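Local coordinates for protein 2-dehydropantoate 2-reductase (PDB 3HN2) that probably catalyses the NADPH-dependent reduction of ketopantoate to pantoic acid, a step in the biosynthesis of pantothenate, at residues D178-I191 against V224-I237. Sequence-based numbering, arbitrary orientation.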
ATOM      1  N   ASP A 178       4.667 -11.491  20.888  1.00 54.96           N
ATOM      2  CA  ASP A 178       3.430 -10.876  21.339  1.00 49.41           C
ATOM      3  C   ASP A 178       2.365 -11.034  20.261  1.00 53.90           C
ATOM      4  O   ASP A 178       2.116 -10.121  19.458  1.00 56.35           O
ATOM      5  CB  ASP A 178       3.671  -9.408  21.685  1.00 48.65           C
ATOM      6  CG  ASP A 178       2.730  -8.892  22.755  1.00 66.97           C
ATOM      7  OD1 ASP A 178       1.771  -9.616  23.129  1.00 58.32           O
ATOM      8  OD2 ASP A 178       2.953  -7.747  23.215  1.00 63.81           O
ATOM      9  N   LEU A 179       1.770 -12.227  20.239  1.00 56.66           N
ATOM     10  CA  LEU A 179       0.661 -12.564  19.349  1.00 56.07           C
ATOM     11  C   LEU A 179      -0.542 -11.660  19.612  1.00 56.91           C
ATOM     12  O   LEU A 179      -1.163 -11.137  18.678  1.00 51.67           O
ATOM     13  CB  LEU A 179       0.263 -14.030  19.557  1.00 57.35           C
ATOM     14  CG  LEU A 179      -1.051 -14.536  18.952  1.00 49.60           C
ATOM     15  CD1 LEU A 179      -0.980 -14.514  17.438  1.00 35.62           C
ATOM     16  CD2 LEU A 179      -1.364 -15.939  19.457  1.00 52.81           C
ATOM     17  N   LYS A 180      -0.843 -11.484  20.898  1.00 54.08           N
ATOM     18  CA  LYS A 180      -1.953 -10.673  21.359  1.00 46.73           C
ATOM     19  C   LYS A 180      -1.885  -9.257  20.778  1.00 41.10           C
ATOM     20  O   LYS A 180      -2.889  -8.746  20.289  1.00 41.94           O
ATOM     21  CB  LYS A 180      -1.964 -10.639  22.887  1.00 36.66           C
ATOM     22  CG  LYS A 180      -3.328 -10.402  23.523  1.00 44.76           C
ATOM     23  CD  LYS A 180      -3.170 -10.056  25.001  1.00 62.60           C
ATOM     24  CE  LYS A 180      -4.469 -10.218  25.774  1.00 75.56           C
ATOM     25  NZ  LYS A 180      -4.687 -11.627  26.203  1.00 69.40           N
ATOM     26  N   ARG A 181      -0.696  -8.651  20.816  1.00 40.09           N
ATOM     27  CA  ARG A 181      -0.483  -7.303  20.283  1.00 43.05           C
ATOM     28  C   ARG A 181      -0.742  -7.251  18.782  1.00 35.79           C
ATOM     29  O   ARG A 181      -1.474  -6.399  18.324  1.00 51.75           O
ATOM     30  CB  ARG A 181       0.924  -6.787  20.604  1.00 45.70           C
ATOM     31  CG  ARG A 181       1.210  -5.387  20.051  1.00 29.05           C
ATOM     32  CD  ARG A 181       2.656  -4.984  20.262  1.00 25.32           C
ATOM     33  NE  ARG A 181       3.109  -4.133  19.170  1.00 51.96           N
ATOM     34  CZ  ARG A 181       3.451  -2.854  19.292  1.00 57.90           C
ATOM     35  NH1 ARG A 181       3.432  -2.260  20.477  1.00 64.72           N
ATOM     36  NH2 ARG A 181       3.832  -2.174  18.222  1.00 54.47           N
ATOM     37  N   ALA A 182      -0.174  -8.204  18.052  1.00 43.56           N
ATOM     38  CA  ALA A 182      -0.300  -8.307  16.599  1.00 41.76           C
ATOM     39  C   ALA A 182      -1.743  -8.433  16.089  1.00 47.22           C
ATOM     40  O   ALA A 182      -2.069  -7.897  15.023  1.00 52.44           O
ATOM     41  CB  ALA A 182       0.545  -9.466  16.098  1.00 43.02           C
ATOM     42  N   ARG A 183      -2.585  -9.148  16.841  1.00 47.79           N
ATOM     43  CA  ARG A 183      -4.026  -9.249  16.572  1.00 40.11           C
ATOM     44  C   ARG A 183      -4.667  -7.868  16.674  1.00 46.22           C
ATOM     45  O   ARG A 183      -5.417  -7.448  15.784  1.00 55.42           O
ATOM     46  CB  ARG A 183      -4.703 -10.209  17.568  1.00 42.42           C
ATOM     47  CG  ARG A 183      -4.404 -11.696  17.347  1.00 34.80           C
ATOM     48  CD  ARG A 183      -5.514 -12.396  16.563  1.00 23.30           C
ATOM     49  NE  ARG A 183      -4.961 -13.414  15.673  1.00 18.45           N
ATOM     50  CZ  ARG A 183      -5.602 -13.944  14.634  1.00 29.02           C
ATOM     51  NH1 ARG A 183      -4.999 -14.863  13.890  1.00 30.63           N
ATOM     52  NH2 ARG A 183      -6.836 -13.563  14.335  1.00 39.03           N
ATOM     53  N   TRP A 184      -4.344  -7.163  17.758  1.00 38.95           N
ATOM     54  CA  TRP A 184      -4.818  -5.806  17.987  1.00 40.11           C
ATOM     55  C   TRP A 184      -4.257  -4.813  16.972  1.00 44.40           C
ATOM     56  O   TRP A 184      -4.923  -3.839  16.619  1.00 45.43           O
ATOM     57  CB  TRP A 184      -4.462  -5.357  19.402  1.00 41.58           C
ATOM     58  CG  TRP A 184      -5.445  -5.801  20.434  1.00 51.48           C
ATOM     59  CD1 TRP A 184      -5.306  -6.847  21.304  1.00 41.51           C
ATOM     60  CD2 TRP A 184      -6.723  -5.214  20.712  1.00 42.31           C
ATOM     61  NE1 TRP A 184      -6.417  -6.945  22.107  1.00 43.02           N
ATOM     62  CE2 TRP A 184      -7.305  -5.960  21.762  1.00 42.94           C
ATOM     63  CE3 TRP A 184      -7.439  -4.140  20.168  1.00 41.25           C
ATOM     64  CZ2 TRP A 184      -8.567  -5.659  22.287  1.00 37.94           C
ATOM     65  CZ3 TRP A 184      -8.696  -3.838  20.693  1.00 44.86           C
ATOM     66  CH2 TRP A 184      -9.244  -4.597  21.742  1.00 41.49           C
ATOM     67  N   GLU A 185      -3.034  -5.070  16.515  1.00 45.76           N
ATOM     68  CA  GLU A 185      -2.395  -4.269  15.479  1.00 56.14           C
ATOM     69  C   GLU A 185      -3.191  -4.327  14.178  1.00 54.57           C
ATOM     70  O   GLU A 185      -3.359  -3.310  13.512  1.00 61.18           O
ATOM     71  CB  GLU A 185      -0.955  -4.738  15.241  1.00 63.36           C
ATOM     72  CG  GLU A 185       0.029  -4.458  16.384  1.00 41.94           C
ATOM     73  CD  GLU A 185       1.475  -4.786  16.016  1.00 53.70           C
ATOM     74  OE1 GLU A 185       1.703  -5.730  15.223  1.00 47.46           O
ATOM     75  OE2 GLU A 185       2.388  -4.100  16.522  1.00 44.61           O
ATOM     76  N   LYS A 186      -3.693  -5.515  13.836  1.00 55.71           N
ATOM     77  CA  LYS A 186      -4.496  -5.697  12.625  1.00 53.53           C
ATOM     78  C   LYS A 186      -5.915  -5.171  12.799  1.00 54.89           C
ATOM     79  O   LYS A 186      -6.562  -4.795  11.821  1.00 59.86           O
ATOM     80  CB  LYS A 186      -4.538  -7.163  12.195  1.00 51.87           C
ATOM     81  CG  LYS A 186      -4.703  -7.325  10.692  1.00 58.15           C
ATOM     82  CD  LYS A 186      -5.447  -8.591  10.325  1.00 77.22           C
ATOM     83  CE  LYS A 186      -5.841  -8.569   8.857  1.00 79.73           C
ATOM     84  NZ  LYS A 186      -6.458  -9.847   8.410  1.00 82.16           N
ATOM     85  N   LEU A 187      -6.390  -5.153  14.046  1.00 53.82           N
ATOM     86  CA  LEU A 187      -7.694  -4.580  14.396  1.00 42.56           C
ATOM     87  C   LEU A 187      -7.736  -3.072  14.173  1.00 40.79           C
ATOM     88  O   LEU A 187      -8.793  -2.520  13.877  1.00 46.45           O
ATOM     89  CB  LEU A 187      -8.067  -4.918  15.849  1.00 31.12           C
ATOM     90  CG  LEU A 187      -9.155  -5.957  16.164  1.00 37.04           C
ATOM     91  CD1 LEU A 187      -9.542  -6.848  14.974  1.00 11.10           C
ATOM     92  CD2 LEU A 187      -8.778  -6.819  17.387  1.00 31.81           C
ATOM     93  N   VAL A 188      -6.583  -2.418  14.312  1.00 42.88           N
ATOM     94  CA  VAL A 188      -6.441  -0.995  14.016  1.00 44.41           C
ATOM     95  C   VAL A 188      -6.761  -0.698  12.545  1.00 46.31           C
ATOM     96  O   VAL A 188      -7.245   0.382  12.219  1.00 39.88           O
ATOM     97  CB  VAL A 188      -5.037  -0.462  14.402  1.00 44.24           C
ATOM     98  CG1 VAL A 188      -4.824   0.990  13.919  1.00 54.82           C
ATOM     99  CG2 VAL A 188      -4.852  -0.523  15.896  1.00 26.27           C
ATOM    100  N   TRP A 189      -6.516  -1.673  11.674  1.00 45.35           N
ATOM    101  CA  TRP A 189      -6.855  -1.531  10.265  1.00 45.33           C
ATOM    102  C   TRP A 189      -8.251  -2.057   9.952  1.00 47.04           C
ATOM    103  O   TRP A 189      -9.016  -1.411   9.209  1.00 34.55           O
ATOM    104  CB  TRP A 189      -5.827  -2.237   9.370  1.00 38.71           C
ATOM    105  CG  TRP A 189      -5.991  -1.833   7.952  1.00 43.96           C
ATOM    106  CD1 TRP A 189      -5.402  -0.762   7.330  1.00 32.31           C
ATOM    107  CD2 TRP A 189      -6.835  -2.453   6.974  1.00 45.86           C
ATOM    108  NE1 TRP A 189      -5.810  -0.699   6.023  1.00 22.24           N
ATOM    109  CE2 TRP A 189      -6.699  -1.709   5.775  1.00 24.96           C
ATOM    110  CE3 TRP A 189      -7.689  -3.566   6.991  1.00 22.40           C
ATOM    111  CZ2 TRP A 189      -7.382  -2.047   4.604  1.00 21.40           C
ATOM    112  CZ3 TRP A 189      -8.382  -3.903   5.822  1.00 26.30           C
ATOM    113  CH2 TRP A 189      -8.220  -3.141   4.644  1.00 48.16           C
ATOM    114  N   ASN A 190      -8.558  -3.239  10.497  1.00 29.97           N
ATOM    115  CA  ASN A 190      -9.780  -3.978  10.165  1.00 27.07           C
ATOM    116  C   ASN A 190     -11.057  -3.317  10.639  1.00 31.62           C
ATOM    117  O   ASN A 190     -12.114  -3.540  10.065  1.00 44.90           O
ATOM    118  CB  ASN A 190      -9.731  -5.405  10.744  1.00 44.66           C
ATOM    119  CG  ASN A 190      -9.289  -6.449   9.728  1.00 53.90           C
ATOM    120  OD1 ASN A 190      -8.796  -6.126   8.640  1.00 41.96           O
ATOM    121  ND2 ASN A 190      -9.458  -7.717  10.087  1.00 64.40           N
ATOM    122  N   ILE A 191     -10.974  -2.526  11.701  1.00 28.64           N
ATOM    123  CA  ILE A 191     -12.178  -1.919  12.253  1.00 28.24           C
ATOM    124  C   ILE A 191     -12.675  -0.711  11.428  1.00 33.21           C
ATOM    125  O   ILE A 191     -13.811  -0.765  10.953  1.00 30.45           O
ATOM    126  CB  ILE A 191     -12.102  -1.716  13.795  1.00 28.51           C
ATOM    127  CG1 ILE A 191     -12.180  -3.089  14.490  1.00 40.41           C
ATOM    128  CG2 ILE A 191     -13.221  -0.812  14.287  1.00 36.42           C
ATOM    129  CD1 ILE A 191     -12.065  -3.062  16.006  1.00 25.98           C
ATOM    130  N   VAL A 224      -9.389   1.834  19.210  1.00 50.07           N
ATOM    131  CA  VAL A 224      -8.867   0.473  19.100  1.00 43.58           C
ATOM    132  C   VAL A 224      -7.507   0.340  19.787  1.00 47.37           C
ATOM    133  O   VAL A 224      -7.254  -0.647  20.488  1.00 53.28           O
ATOM    134  CB  VAL A 224      -8.768   0.032  17.616  1.00 46.49           C
ATOM    135  CG1 VAL A 224      -8.247  -1.388  17.487  1.00 40.74           C
ATOM    136  CG2 VAL A 224     -10.124   0.143  16.933  1.00 56.98           C
ATOM    137  N   ILE A 225      -6.654   1.345  19.596  1.00 41.74           N
ATOM    138  CA  ILE A 225      -5.356   1.434  20.270  1.00 42.43           C
ATOM    139  C   ILE A 225      -5.515   1.547  21.797  1.00 46.94           C
ATOM    140  O   ILE A 225      -4.816   0.853  22.551  1.00 51.37           O
ATOM    141  CB  ILE A 225      -4.504   2.597  19.695  1.00 39.95           C
ATOM    142  CG1 ILE A 225      -3.989   2.238  18.299  1.00 35.60           C
ATOM    143  CG2 ILE A 225      -3.317   2.918  20.593  1.00 37.60           C
ATOM    144  CD1 ILE A 225      -3.466   3.436  17.500  1.00 48.67           C
ATOM    145  N   ALA A 226      -6.451   2.388  22.240  1.00 38.77           N
ATOM    146  CA  ALA A 226      -6.738   2.563  23.667  1.00 43.95           C
ATOM    147  C   ALA A 226      -7.280   1.280  24.307  1.00 51.68           C
ATOM    148  O   ALA A 226      -6.958   0.955  25.456  1.00 53.35           O
ATOM    149  CB  ALA A 226      -7.698   3.699  23.874  1.00 38.71           C
ATOM    150  N   GLY A 227      -8.089   0.550  23.543  1.00 53.02           N
ATOM    151  CA  GLY A 227      -8.603  -0.743  23.964  1.00 52.50           C
ATOM    152  C   GLY A 227      -7.534  -1.814  23.918  1.00 60.66           C
ATOM    153  O   GLY A 227      -7.632  -2.821  24.619  1.00 69.31           O
ATOM    154  N   ALA A 228      -6.513  -1.595  23.093  1.00 62.57           N
ATOM    155  CA  ALA A 228      -5.392  -2.524  22.982  1.00 56.96           C
ATOM    156  C   ALA A 228      -4.400  -2.341  24.120  1.00 54.93           C
ATOM    157  O   ALA A 228      -3.933  -3.313  24.697  1.00 60.38           O
ATOM    158  CB  ALA A 228      -4.690  -2.350  21.654  1.00 57.35           C
ATOM    159  N   ASN A 229      -4.084  -1.088  24.438  1.00 55.59           N
ATOM    160  CA  ASN A 229      -3.033  -0.772  25.400  1.00 47.67           C
ATOM    161  C   ASN A 229      -3.353  -1.125  26.844  1.00 50.74           C
ATOM    162  O   ASN A 229      -2.444  -1.312  27.655  1.00 57.89           O
ATOM    163  CB  ASN A 229      -2.617   0.692  25.277  1.00 36.81           C
ATOM    164  CG  ASN A 229      -1.765   0.942  24.054  1.00 51.17           C
ATOM    165  OD1 ASN A 229      -1.019   0.059  23.616  1.00 31.85           O
ATOM    166  ND2 ASN A 229      -1.866   2.151  23.491  1.00 38.34           N
ATOM    167  N   ALA A 230      -4.638  -1.235  27.154  1.00 51.05           N
ATOM    168  CA  ALA A 230      -5.058  -1.658  28.479  1.00 59.64           C
ATOM    169  C   ALA A 230      -5.469  -3.136  28.509  1.00 63.41           C
ATOM    170  O   ALA A 230      -6.372  -3.518  29.253  1.00 66.14           O
ATOM    171  CB  ALA A 230      -6.178  -0.767  28.981  1.00 57.20           C
ATOM    172  N   GLN A 231      -4.786  -3.963  27.715  1.00 65.02           N
ATOM    173  CA  GLN A 231      -5.139  -5.381  27.583  1.00 68.44           C
ATOM    174  C   GLN A 231      -4.046  -6.339  28.084  1.00 70.50           C
ATOM    175  O   GLN A 231      -4.102  -7.551  27.839  1.00 68.00           O
ATOM    176  CB  GLN A 231      -5.506  -5.702  26.129  1.00 66.60           C
ATOM    177  CG  GLN A 231      -6.652  -6.687  25.975  1.00 69.86           C
ATOM    178  CD  GLN A 231      -7.961  -6.143  26.508  1.00 63.77           C
ATOM    179  OE1 GLN A 231      -8.641  -6.798  27.295  1.00 63.37           O
ATOM    180  NE2 GLN A 231      -8.318  -4.935  26.086  1.00 59.46           N
ATOM    181  N   GLY A 232      -3.061  -5.792  28.792  1.00 69.33           N
ATOM    182  CA  GLY A 232      -1.960  -6.589  29.327  1.00 68.84           C
ATOM    183  C   GLY A 232      -0.940  -6.957  28.268  1.00 68.58           C
ATOM    184  O   GLY A 232      -0.382  -8.059  28.282  1.00 70.07           O
ATOM    185  N   LEU A 233      -0.698  -6.027  27.350  1.00 64.05           N
ATOM    186  CA  LEU A 233       0.279  -6.218  26.291  1.00 56.26           C
ATOM    187  C   LEU A 233       1.683  -6.017  26.840  1.00 60.65           C
ATOM    188  O   LEU A 233       1.897  -5.164  27.706  1.00 60.03           O
ATOM    189  CB  LEU A 233       0.016  -5.241  25.143  1.00 54.08           C
ATOM    190  CG  LEU A 233      -0.812  -5.683  23.927  1.00 54.25           C
ATOM    191  CD1 LEU A 233      -2.021  -6.553  24.286  1.00 32.85           C
ATOM    192  CD2 LEU A 233      -1.242  -4.461  23.110  1.00 42.02           C
ATOM    193  N   ALA A 234       2.626  -6.814  26.336  1.00 59.47           N
ATOM    194  CA  ALA A 234       4.031  -6.735  26.737  1.00 57.31           C
ATOM    195  C   ALA A 234       4.663  -5.398  26.335  1.00 63.56           C
ATOM    196  O   ALA A 234       5.467  -4.835  27.080  1.00 68.49           O
ATOM    197  CB  ALA A 234       4.817  -7.898  26.149  1.00 48.79           C
ATOM    198  N   THR A 235       4.285  -4.897  25.162  1.00 59.14           N
ATOM    199  CA  THR A 235       4.771  -3.609  24.670  1.00 61.37           C
ATOM    200  C   THR A 235       3.622  -2.751  24.110  1.00 57.83           C
ATOM    201  O   THR A 235       2.799  -3.229  23.324  1.00 53.83           O
ATOM    202  CB  THR A 235       5.950  -3.773  23.658  1.00 61.26           C
ATOM    203  OG1 THR A 235       6.210  -2.527  23.005  1.00 62.48           O
ATOM    204  CG2 THR A 235       5.653  -4.845  22.608  1.00 73.05           C
ATOM    205  N   PHE A 236       3.577  -1.492  24.540  1.00 56.63           N
ATOM    206  CA  PHE A 236       2.485  -0.567  24.210  1.00 61.26           C
ATOM    207  C   PHE A 236       2.446  -0.170  22.742  1.00 52.34           C
ATOM    208  O   PHE A 236       3.471   0.195  22.166  1.00 61.95           O
ATOM    209  CB  PHE A 236       2.579   0.698  25.071  1.00 63.58           C
ATOM    210  CG  PHE A 236       1.790   0.628  26.347  1.00 75.31           C
ATOM    211  CD1 PHE A 236       0.743   1.514  26.576  1.00 77.48           C
ATOM    212  CD2 PHE A 236       2.088  -0.323  27.322  1.00 81.03           C
ATOM    213  CE1 PHE A 236       0.005   1.458  27.756  1.00 82.44           C
ATOM    214  CE2 PHE A 236       1.352  -0.389  28.503  1.00 84.00           C
ATOM    215  CZ  PHE A 236       0.308   0.503  28.719  1.00 69.75           C
ATOM    216  N   ILE A 237       1.264  -0.263  22.140  1.00 42.97           N
ATOM    217  CA  ILE A 237       1.042   0.264  20.792  1.00 39.42           C
ATOM    218  C   ILE A 237       0.925   1.768  20.909  1.00 30.22           C
ATOM    219  O   ILE A 237       0.049   2.286  21.610  1.00 26.73           O
ATOM    220  CB  ILE A 237      -0.231  -0.311  20.121  1.00 43.59           C
ATOM    221  CG1 ILE A 237      -0.210  -1.847  20.149  1.00 45.62           C
ATOM    222  CG2 ILE A 237      -0.364   0.207  18.692  1.00 28.86           C
ATOM    223  CD1 ILE A 237      -1.507  -2.494  19.727  1.00 35.51           C
TER
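Trp184 lies flat against helix 224-229, one face of its indole covered by the backbone at Gly227 and Ala228; helices 179-191 and 224-229 run nearly antiparallel (166°) in the all-helical C-terminal domain of the ketopantoate reductase family. The CA of Ala228 makes a CH-pi contact 3.9 Å from the centroid of the six-membered ring; small residues suit this place because they let the ring come down onto the backbone. Val224, a compact branched knob, fits the hole formed by Trp184, Leu187, Val188 and Ile191, its CG1 near the ring edge. Across the other face of the indole comes Leu187 CD2, while Pro278 of helix 271-284 also touches the tryptophan. Outward, Leu233 CD1 meets Lys180 CD (3.8 Å) and Leu233 CG meets Arg181 CB. Arg181 leaves the helix extended (CG opposite the backbone N, chi1 179°) and bends at chi3, crossing Ile237 at a slant. Arg181 NE forms a salt bridge with Glu185 OE2 (2.7 Å). Thr235 O sits in the guanidinium plane, yet Arg181 NH1 reaches it from above the carbonyl plane (3.1 Å); NH1 also bonds weakly to Phe236 O. A methionine at Arg181 would probably leave Glu185 without its charged mate and both carbonyls without this donor. Ile237 CG1 covers one guanidinium face, 3.7 Å from Arg181 NH1.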